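Local atomic coordinates of PaxB (Photorhabdus luminescens, PDB entry 6EK4), a protein that probably serves as one component of a two-component alpha-helical pore-forming toxin related to YaxAB. Residues N18-Q24 with Q346-L352; A25-I29 with E294-L298. One frame throughout, in Å; residues are numbered along the deposited sequence.

Interaction 1 (N18-Q24 with Q346-L352); sequences NVKTLSQ and QYHSMLL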
loop_
_atom_site.group_PDB
_atom_site.type_symbol
_atom_site.label_atom_id
_atom_site.label_comp_id
_atom_site.label_asym_id
_atom_site.label_seq_id
_atom_site.Cartn_x
_atom_site.Cartn_y
_atom_site.Cartn_z
ATOM N N ASN A 18 14.905 7.162 13.556
ATOM C CA ASN A 18 15.401 6.505 12.353
ATOM C C ASN A 18 14.903 7.269 11.126
ATOM O O ASN A 18 13.747 7.132 10.724
ATOM C CB ASN A 18 14.935 5.043 12.314
ATOM C CG ASN A 18 15.696 4.203 11.299
ATOM O OD1 ASN A 18 16.196 4.714 10.297
ATOM N ND2 ASN A 18 15.783 2.903 11.557
ATOM N N VAL A 19 15.779 8.085 10.543
ATOM C CA VAL A 19 15.422 8.893 9.371
ATOM C C VAL A 19 15.298 8.073 8.081
ATOM O O VAL A 19 14.703 8.538 7.107
ATOM C CB VAL A 19 16.408 10.067 9.149
ATOM C CG1 VAL A 19 16.291 11.075 10.283
ATOM C CG2 VAL A 19 17.845 9.576 9.001
ATOM N N LYS A 20 15.863 6.864 8.074
ATOM C CA LYS A 20 15.694 5.937 6.950
ATOM C C LYS A 20 14.252 5.441 6.890
ATOM O O LYS A 20 13.643 5.416 5.822
ATOM C CB LYS A 20 16.655 4.749 7.067
ATOM C CG LYS A 20 16.755 3.910 5.801
ATOM C CD LYS A 20 17.634 2.687 6.000
ATOM C CE LYS A 20 17.820 1.923 4.700
ATOM N NZ LYS A 20 18.380 0.561 4.918
ATOM N N THR A 21 13.715 5.049 8.043
ATOM C CA THR A 21 12.312 4.652 8.155
ATOM C C THR A 21 11.381 5.803 7.759
ATOM O O THR A 21 10.318 5.576 7.174
ATOM C CB THR A 21 11.983 4.191 9.590
ATOM O OG1 THR A 21 12.835 3.096 9.947
ATOM C CG2 THR A 21 10.528 3.753 9.709
ATOM N N LEU A 22 11.793 7.029 8.076
ATOM C CA LEU A 22 11.041 8.230 7.714
ATOM C C LEU A 22 11.066 8.440 6.200
ATOM O O LEU A 22 10.019 8.592 5.575
ATOM C CB LEU A 22 11.621 9.462 8.429
ATOM C CG LEU A 22 10.728 10.699 8.589
ATOM C CD1 LEU A 22 11.401 11.709 9.507
ATOM C CD2 LEU A 22 10.380 11.345 7.254
ATOM N N SER A 23 12.267 8.440 5.624
ATOM C CA SER A 23 12.448 8.722 4.196
ATOM C C SER A 23 11.946 7.598 3.289
ATOM O O SER A 23 11.429 7.863 2.202
ATOM C CB SER A 23 13.918 9.017 3.891
ATOM O OG SER A 23 14.344 10.199 4.549
ATOM N N GLN A 24 12.109 6.351 3.728
ATOM C CA GLN A 24 11.627 5.196 2.969
ATOM C C GLN A 24 10.100 5.185 2.903
ATOM O O GLN A 24 9.523 4.797 1.889
ATOM C CB GLN A 24 12.141 3.887 3.584
ATOM C CG GLN A 24 11.786 2.628 2.802
ATOM C CD GLN A 24 12.421 2.589 1.424
ATOM O OE1 GLN A 24 13.641 2.685 1.289
ATOM N NE2 GLN A 24 11.596 2.443 0.391
ATOM N N GLN A 346 23.186 8.874 9.444
ATOM C CA GLN A 346 22.107 8.087 8.847
ATOM C C GLN A 346 21.820 8.529 7.415
ATOM O O GLN A 346 21.721 7.696 6.516
ATOM C CB GLN A 346 20.832 8.188 9.683
ATOM C CG GLN A 346 20.940 7.551 11.058
ATOM C CD GLN A 346 19.631 7.595 11.822
ATOM O OE1 GLN A 346 18.579 7.248 11.289
ATOM N NE2 GLN A 346 19.692 8.020 13.078
ATOM N N TYR A 347 21.685 9.840 7.215
ATOM C CA TYR A 347 21.450 10.403 5.880
ATOM C C TYR A 347 22.608 10.127 4.924
ATOM O O TYR A 347 22.388 9.815 3.753
ATOM C CB TYR A 347 21.204 11.917 5.953
ATOM C CG TYR A 347 19.831 12.304 6.462
ATOM C CD1 TYR A 347 18.679 11.857 5.822
ATOM C CD2 TYR A 347 19.684 13.135 7.569
ATOM C CE1 TYR A 347 17.422 12.212 6.279
ATOM C CE2 TYR A 347 18.429 13.496 8.031
ATOM C CZ TYR A 347 17.302 13.031 7.382
ATOM O OH TYR A 347 16.052 13.384 7.833
ATOM N N HIS A 348 23.834 10.249 5.426
ATOM C CA HIS A 348 25.032 10.020 4.619
ATOM C C HIS A 348 25.095 8.597 4.052
ATOM O O HIS A 348 25.444 8.407 2.887
ATOM C CB HIS A 348 26.290 10.311 5.443
ATOM C CG HIS A 348 27.568 9.968 4.741
ATOM N ND1 HIS A 348 28.104 10.753 3.742
ATOM C CD2 HIS A 348 28.415 8.923 4.894
ATOM C CE1 HIS A 348 29.226 10.206 3.310
ATOM N NE2 HIS A 348 29.438 9.096 3.993
ATOM N N SER A 349 24.753 7.610 4.879
ATOM C CA SER A 349 24.851 6.199 4.497
ATOM C C SER A 349 23.489 5.570 4.185
ATOM O O SER A 349 23.316 4.356 4.321
ATOM C CB SER A 349 25.544 5.412 5.616
ATOM O OG SER A 349 24.776 5.431 6.806
ATOM N N MET A 350 22.531 6.387 3.750
ATOM C CA MET A 350 21.173 5.911 3.500
ATOM C C MET A 350 21.072 5.235 2.135
ATOM O O MET A 350 21.478 5.807 1.122
ATOM C CB MET A 350 20.174 7.069 3.576
ATOM C CG MET A 350 18.723 6.618 3.637
ATOM S SD MET A 350 17.564 7.959 3.960
ATOM C CE MET A 350 17.915 8.311 5.678
ATOM N N LEU A 351 20.531 4.016 2.128
ATOM C CA LEU A 351 20.256 3.266 0.900
ATOM C C LEU A 351 18.764 2.941 0.827
ATOM O O LEU A 351 18.293 2.011 1.486
ATOM C CB LEU A 351 21.071 1.966 0.864
ATOM C CG LEU A 351 22.504 2.022 0.324
ATOM C CD1 LEU A 351 23.366 3.014 1.093
ATOM C CD2 LEU A 351 23.126 0.632 0.358
ATOM N N LEU A 352 18.024 3.713 0.033
ATOM C CA LEU A 352 16.582 3.512 -0.124
ATOM C C LEU A 352 16.276 2.478 -1.208
ATOM O O LEU A 352 17.169 2.047 -1.940
ATOM C CB LEU A 352 15.886 4.835 -0.462
ATOM C CG LEU A 352 16.024 5.964 0.563
ATOM C CD1 LEU A 352 15.331 7.221 0.057
ATOM C CD2 LEU A 352 15.465 5.551 1.918
HETATM O O HOH W 1 13.993 11.904 6.901
#
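Val-19 presses its CG2 methyl onto one face of the Tyr-347 ring, 3.8 Å from the ring centroid and only 10° off the normal, a CH-pi contact. Its CG1 lies toward the phenol end, 3.4 Å from Tyr-347 OH. The chi1 of -67° sets both methyls on the ring, CG1 at its phenol end and CG2 over its middle, where CG2 also touches Gln-346. Gln-346 CB sits against Val-19 CG2, and its chain then runs extended through CG to the amide, whose CD is still within van der Waals range of the same methyl. At the tip, OE1 accepts a hydrogen bond from Val-19 N at 3.0 Å, with the donor tilted 29° from the carbonyl plane, while NE2 is bonded to Ile-17 O and Asp-342 OD1. The amide is thereby held at both ends.

Asn-18, the N-cap of helix 19-35, offers OD1 in weak bonds to Lys-20 N and Thr-21 N, so three amides of the first turn find acceptors, one of them supplied by the C-terminal segment. Beyond helix 326-348 the chain continues alongside helix 19-35, in the same direction. There Met-350 bends at chi3 to put CE between Val-19 CG2, at 3.6 Å, and the Lys-20 backbone, its SD lying 3.8 Å from Ser-23 CB; Ser-23 OG is bonded to Asp-58. Lys-20 CE lies 3.2 Å from Leu-351 O. Leu-352 CD2 rests 3.5 Å from Gln-24 OE1, which accepts from Ser-353 N.

Water 1 lies in the plane of the Tyr-347 ring, 2.7 Å from its OH, and donates weakly to Val-19 O. The hydrogen bond between the two segments lies at the helix start, where Gln-346 OE1 serves the first amide and complements the Asn-18 cap, while Met-350 and Leu-352 add mainly apolar contacts.

Interaction 2 (A25-I29 with E294-L298); sequences AVKNI and ERTTL
Ala-25 and Leu-298 form the middle of the contact, their CB atoms 3.8 Å apart. From there Leu-298 sends CD2 between two side chains of the partner helix, reaching Ile-29 CD1 at 3.4 Å and, more loosely, Val-26 CG2. Ile-29 extends the patch along the interface: its CG1 passes 3.6 Å from Glu-294 CB, and CD1 lies close to the backbone N of Arg-295. Helices 19-35 and 247-321 run nearly antiparallel here, at 157° between their N-to-C directions and 8.9 Å between axes, an antiparallel pairing within an elongated helical bundle. The small Ala-25 stands at the nearest approach of the two backbones, with Glu-294 O beside its methyl. Helix 42-73 adds a further layer, Ser-54 touching both Ile-29 and Leu-298. Toward the polar edge, Glu-294 bends at chi2 (-72°), which swings its carboxylate back over Ala-25 and Asn-28. OE1 comes 3.5 Å from Ala-25 CB, and Asn-28 ND2 makes two weak, long hydrogen bonds to OE1 and OE2, the amide and carboxylate planes lying 70° apart. Asn-28 OD1, on the other branch of the amide, accepts from Gln-24 NE2.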
loop_
_atom_site.group_PDB
_atom_site.type_symbol
_atom_site.label_atom_id
_atom_site.label_comp_id
_atom_site.label_asym_id
_atom_site.label_seq_id
_atom_site.Cartn_x
_atom_site.Cartn_y
_atom_site.Cartn_z
ATOM N N ALA A 25 9.453 5.606 3.988
ATOM C CA ALA A 25 7.995 5.705 4.028
ATOM C C ALA A 25 7.484 6.773 3.062
ATOM O O ALA A 25 6.454 6.585 2.415
ATOM C CB ALA A 25 7.521 6.000 5.441
ATOM N N VAL A 26 8.210 7.886 2.970
ATOM C CA VAL A 26 7.894 8.950 2.014
ATOM C C VAL A 26 8.079 8.445 0.580
ATOM O O VAL A 26 7.277 8.757 -0.303
ATOM C CB VAL A 26 8.768 10.205 2.255
ATOM C CG1 VAL A 26 8.586 11.233 1.146
ATOM C CG2 VAL A 26 8.441 10.831 3.604
ATOM N N LYS A 27 9.138 7.668 0.360
ATOM C CA LYS A 27 9.406 7.041 -0.938
ATOM C C LYS A 27 8.288 6.063 -1.323
ATOM O O LYS A 27 7.867 6.017 -2.479
ATOM C CB LYS A 27 10.762 6.319 -0.896
ATOM C CG LYS A 27 11.172 5.595 -2.172
ATOM C CD LYS A 27 11.422 6.559 -3.320
ATOM C CE LYS A 27 12.086 5.857 -4.495
ATOM N NZ LYS A 27 12.426 6.803 -5.593
ATOM N N ASN A 28 7.814 5.292 -0.347
ATOM C CA ASN A 28 6.745 4.316 -0.575
ATOM C C ASN A 28 5.392 4.965 -0.858
ATOM O O ASN A 28 4.593 4.423 -1.622
ATOM C CB ASN A 28 6.615 3.367 0.624
ATOM C CG ASN A 28 7.828 2.472 0.802
ATOM O OD1 ASN A 28 8.581 2.220 -0.142
ATOM N ND2 ASN A 28 8.023 1.982 2.020
ATOM N N ILE A 29 5.135 6.114 -0.235
ATOM C CA ILE A 29 3.895 6.854 -0.472
ATOM C C ILE A 29 3.860 7.390 -1.904
ATOM O O ILE A 29 2.821 7.336 -2.561
ATOM C CB ILE A 29 3.701 7.994 0.555
ATOM C CG1 ILE A 29 3.326 7.405 1.920
ATOM C CG2 ILE A 29 2.611 8.959 0.108
ATOM C CD1 ILE A 29 3.471 8.368 3.080
ATOM N N GLU A 294 1.937 3.892 5.857
ATOM C CA GLU A 294 3.231 4.523 5.589
ATOM C C GLU A 294 3.270 5.942 6.163
ATOM O O GLU A 294 4.310 6.392 6.647
ATOM C CB GLU A 294 3.525 4.561 4.086
ATOM C CG GLU A 294 3.684 3.193 3.428
ATOM C CD GLU A 294 4.972 2.476 3.795
ATOM O OE1 GLU A 294 5.824 3.059 4.501
ATOM O OE2 GLU A 294 5.132 1.311 3.371
ATOM N N ARG A 295 2.137 6.641 6.105
ATOM C CA ARG A 295 2.025 7.979 6.686
ATOM C C ARG A 295 2.157 7.937 8.206
ATOM O O ARG A 295 2.782 8.810 8.803
ATOM C CB ARG A 295 0.697 8.635 6.301
ATOM C CG ARG A 295 0.494 10.008 6.926
ATOM C CD ARG A 295 -0.709 10.732 6.356
ATOM N NE ARG A 295 -1.966 10.055 6.666
ATOM C CZ ARG A 295 -3.175 10.564 6.439
ATOM N NH1 ARG A 295 -3.314 11.773 5.900
ATOM N NH2 ARG A 295 -4.257 9.862 6.759
ATOM N N THR A 296 1.551 6.929 8.827
ATOM C CA THR A 296 1.659 6.736 10.271
ATOM C C THR A 296 3.109 6.469 10.678
ATOM O O THR A 296 3.566 6.963 11.708
ATOM C CB THR A 296 0.762 5.574 10.750
ATOM O OG1 THR A 296 -0.601 5.849 10.407
ATOM C CG2 THR A 296 0.868 5.382 12.258
ATOM N N THR A 297 3.827 5.700 9.861
ATOM C CA THR A 297 5.220 5.355 10.143
ATOM C C THR A 297 6.143 6.574 10.098
ATOM O O THR A 297 6.984 6.743 10.982
ATOM C CB THR A 297 5.744 4.284 9.162
ATOM O OG1 THR A 297 5.000 3.073 9.335
ATOM C CG2 THR A 297 7.224 3.998 9.392
ATOM N N LEU A 298 5.987 7.414 9.076
ATOM C CA LEU A 298 6.842 8.595 8.918
ATOM C C LEU A 298 6.529 9.674 9.958
ATOM O O LEU A 298 7.433 10.372 10.415
ATOM C CB LEU A 298 6.745 9.163 7.494
ATOM C CG LEU A 298 5.521 9.998 7.094
ATOM C CD1 LEU A 298 5.726 11.485 7.361
ATOM C CD2 LEU A 298 5.194 9.781 5.624
#

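How the interactions relate
Both contacts use helix 19-35, interaction 1 its N-terminal residues and interaction 2 the residues that follow directly, with centres about 12 Å apart. Their partners, helices 326-348 and 247-321, are successive in the chain, so the segments come in the order 18-24, 25-29, 294-298, 346-352, and the pair 25-29/294-298 falls within the span bounded by the other. They touch directly: Thr-21 CG2 packs 3.3 Å from Thr-297 CG2, and Leu-22 lies against Leu-298. Interaction 2 is buried in the helical bundle, whereas interaction 1 lies at its surface. Together they fasten the N-terminal helix to the two final helices, bringing it next to the C-terminal part of this mainly helical chain.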